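Local coordinates for small nuclear ribonucleoprotein homolog (Pyrobaculum aerophilum, PDB 1M5Q), which assembles into a 14-mer of Sm-like subunits and, judging from its family, probably binds RNA, at residues H[74-77]-H[78-82]. Residues are numbered along the deposited sequence; the frame is centred on the assembly and turned at random.
Sequences FAKQ and AEKIF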
ATOM      1  N   PHE H  74     -47.574  13.036   1.507  1.00 26.80           N
ATOM      2  CA  PHE H  74     -47.493  13.438   0.117  1.00 25.64           C
ATOM      3  C   PHE H  74     -48.853  13.227  -0.585  1.00 24.87           C
ATOM      4  O   PHE H  74     -49.287  14.047  -1.388  1.00 24.09           O
ATOM      5  CB  PHE H  74     -46.425  12.619  -0.659  1.00 24.26           C
ATOM      6  CG  PHE H  74     -46.277  13.025  -2.147  1.00 22.37           C
ATOM      7  CD1 PHE H  74     -45.411  14.026  -2.517  1.00 22.69           C
ATOM      8  CD2 PHE H  74     -47.018  12.400  -3.140  1.00 22.43           C
ATOM      9  CE1 PHE H  74     -45.261  14.432  -3.872  1.00 21.81           C
ATOM     10  CE2 PHE H  74     -46.883  12.780  -4.500  1.00 24.52           C
ATOM     11  CZ  PHE H  74     -45.992  13.811  -4.855  1.00 23.05           C
ATOM     12  N   ALA H  75     -49.472  12.088  -0.332  1.00 26.20           N
ATOM     13  CA  ALA H  75     -50.746  11.756  -0.954  1.00 27.87           C
ATOM     14  C   ALA H  75     -51.802  12.795  -0.486  1.00 30.16           C
ATOM     15  O   ALA H  75     -52.572  13.335  -1.297  1.00 28.43           O
ATOM     16  CB  ALA H  75     -51.143  10.361  -0.572  1.00 25.48           C
ATOM     17  N   LYS H  76     -51.793  13.090   0.808  1.00 31.46           N
ATOM     18  CA  LYS H  76     -52.706  14.072   1.355  1.00 33.50           C
ATOM     19  C   LYS H  76     -52.570  15.394   0.606  1.00 32.57           C
ATOM     20  O   LYS H  76     -53.537  15.967   0.133  1.00 31.87           O
ATOM     21  CB  LYS H  76     -52.405  14.276   2.849  1.00 36.29           C
ATOM     22  CG  LYS H  76     -53.334  15.269   3.574  1.00 41.34           C
ATOM     23  CD  LYS H  76     -53.036  15.299   5.080  1.00 43.66           C
ATOM     24  CE  LYS H  76     -53.959  16.265   5.830  1.00 45.60           C
ATOM     25  NZ  LYS H  76     -53.696  16.229   7.298  1.00 47.53           N
ATOM     26  N   GLN H  77     -51.357  15.880   0.470  1.00 31.43           N
ATOM     27  CA  GLN H  77     -51.176  17.150  -0.201  1.00 31.71           C
ATOM     28  C   GLN H  77     -51.431  17.045  -1.707  1.00 30.80           C
ATOM     29  O   GLN H  77     -51.906  17.996  -2.346  1.00 29.53           O
ATOM     30  CB  GLN H  77     -49.770  17.678   0.099  1.00 33.57           C
ATOM     31  CG  GLN H  77     -49.606  18.136   1.550  1.00 38.05           C
ATOM     32  CD  GLN H  77     -48.313  18.907   1.777  1.00 41.68           C
ATOM     33  OE1 GLN H  77     -47.771  19.526   0.845  1.00 44.10           O
ATOM     34  NE2 GLN H  77     -47.819  18.903   3.023  1.00 43.35           N
ATOM     35  N   ALA H  78     -51.139  15.895  -2.295  1.00 28.30           N
ATOM     36  CA  ALA H  78     -51.410  15.778  -3.714  1.00 29.50           C
ATOM     37  C   ALA H  78     -52.939  15.797  -3.983  1.00 29.74           C
ATOM     38  O   ALA H  78     -53.372  16.154  -5.066  1.00 28.63           O
ATOM     39  CB  ALA H  78     -50.809  14.513  -4.263  1.00 27.51           C
ATOM     40  N   GLU H  79     -53.742  15.407  -2.992  1.00 32.47           N
ATOM     41  CA  GLU H  79     -55.198  15.367  -3.139  1.00 34.02           C
ATOM     42  C   GLU H  79     -55.801  16.770  -3.260  1.00 34.58           C
ATOM     43  O   GLU H  79     -56.881  16.913  -3.802  1.00 34.72           O
ATOM     44  CB  GLU H  79     -55.831  14.618  -1.965  1.00 38.23           C
ATOM     45  CG  GLU H  79     -57.376  14.575  -1.918  1.00 42.20           C
ATOM     46  CD  GLU H  79     -57.980  13.630  -2.949  1.00 45.69           C
ATOM     47  OE1 GLU H  79     -57.395  12.532  -3.148  1.00 48.05           O
ATOM     48  OE2 GLU H  79     -59.031  13.972  -3.544  1.00 44.89           O
ATOM     49  N   LYS H  80     -55.091  17.797  -2.790  1.00 35.31           N
ATOM     50  CA  LYS H  80     -55.584  19.185  -2.882  1.00 36.64           C
ATOM     51  C   LYS H  80     -55.287  19.776  -4.251  1.00 34.02           C
ATOM     52  O   LYS H  80     -55.844  20.795  -4.647  1.00 34.52           O
ATOM     53  CB  LYS H  80     -54.912  20.073  -1.824  1.00 37.46           C
ATOM     54  CG  LYS H  80     -55.106  19.512  -0.437  1.00 42.73           C
ATOM     55  CD  LYS H  80     -54.369  20.311   0.639  1.00 46.00           C
ATOM     56  CE  LYS H  80     -54.219  19.440   1.880  1.00 48.57           C
ATOM     57  NZ  LYS H  80     -55.433  18.552   2.084  1.00 50.97           N
ATOM     58  N   ILE H  81     -54.395  19.128  -4.968  1.00 29.93           N
ATOM     59  CA  ILE H  81     -53.981  19.613  -6.256  1.00 27.53           C
ATOM     60  C   ILE H  81     -54.623  18.798  -7.356  1.00 27.42           C
ATOM     61  O   ILE H  81     -54.917  19.332  -8.413  1.00 28.30           O
ATOM     62  CB  ILE H  81     -52.439  19.496  -6.378  1.00 27.45           C
ATOM     63  CG1 ILE H  81     -51.811  20.310  -5.271  1.00 28.80           C
ATOM     64  CG2 ILE H  81     -51.942  19.934  -7.745  1.00 27.11           C
ATOM     65  CD1 ILE H  81     -50.322  20.235  -5.255  1.00 30.93           C
ATOM     66  N   PHE H  82     -54.815  17.503  -7.115  1.00 27.29           N
ATOM     67  CA  PHE H  82     -55.386  16.583  -8.117  1.00 28.39           C
ATOM     68  C   PHE H  82     -56.583  15.891  -7.450  1.00 29.17           C
ATOM     69  O   PHE H  82     -56.576  14.674  -7.202  1.00 29.58           O
ATOM     70  CB  PHE H  82     -54.323  15.518  -8.533  1.00 27.20           C
ATOM     71  CG  PHE H  82     -52.986  16.101  -8.976  1.00 25.46           C
ATOM     72  CD1 PHE H  82     -51.866  16.012  -8.151  1.00 27.15           C
ATOM     73  CD2 PHE H  82     -52.837  16.670 -10.256  1.00 26.16           C
ATOM     74  CE1 PHE H  82     -50.598  16.457  -8.575  1.00 22.55           C
ATOM     75  CE2 PHE H  82     -51.578  17.127 -10.709  1.00 24.76           C
ATOM     76  CZ  PHE H  82     -50.462  17.010  -9.855  1.00 26.82           C
TER
HETATM   77  O   HOH W   1     -56.240  16.134   1.487  1.00 33.12           O
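A78 N-H bonds F74 O (2.8 Å), the i to i+4 helical bond, and A78 CB lies obliquely to the F74 ring, 4.3 Å from F74 CE2. E79 N reaches back to A75 O at 2.9 Å and more weakly to K76 O. The E79 side chain bends at chi2 (74°), carrying OE2 away from 74-77 to accept from G84 N. At K80 the span drops to three residues: its N-H bonds Q77 O at 3.2 Å from well above the carbonyl plane. The K80 side chain runs alongside that of K76, K76 NZ and K80 NZ 6.0 Å apart, and bends at chi4 (-36°), where a water accepts from K80 NZ (2.6 Å) and donates to K76 O (3.0 Å). I81 CG1 packs against Q77 O at 3.7 Å. I81 N and F82 N both donate to A78 O, and I81 CG2 sits over the centre of one face of the F82 ring. Bonds spanning three residues mixed with bonds spanning four mark the last turn of helix 71-81, which packs beside helix 113-127 and against strands 86-89 and 94-97 in the alpha/beta C-terminal domain appended to the Sm fold.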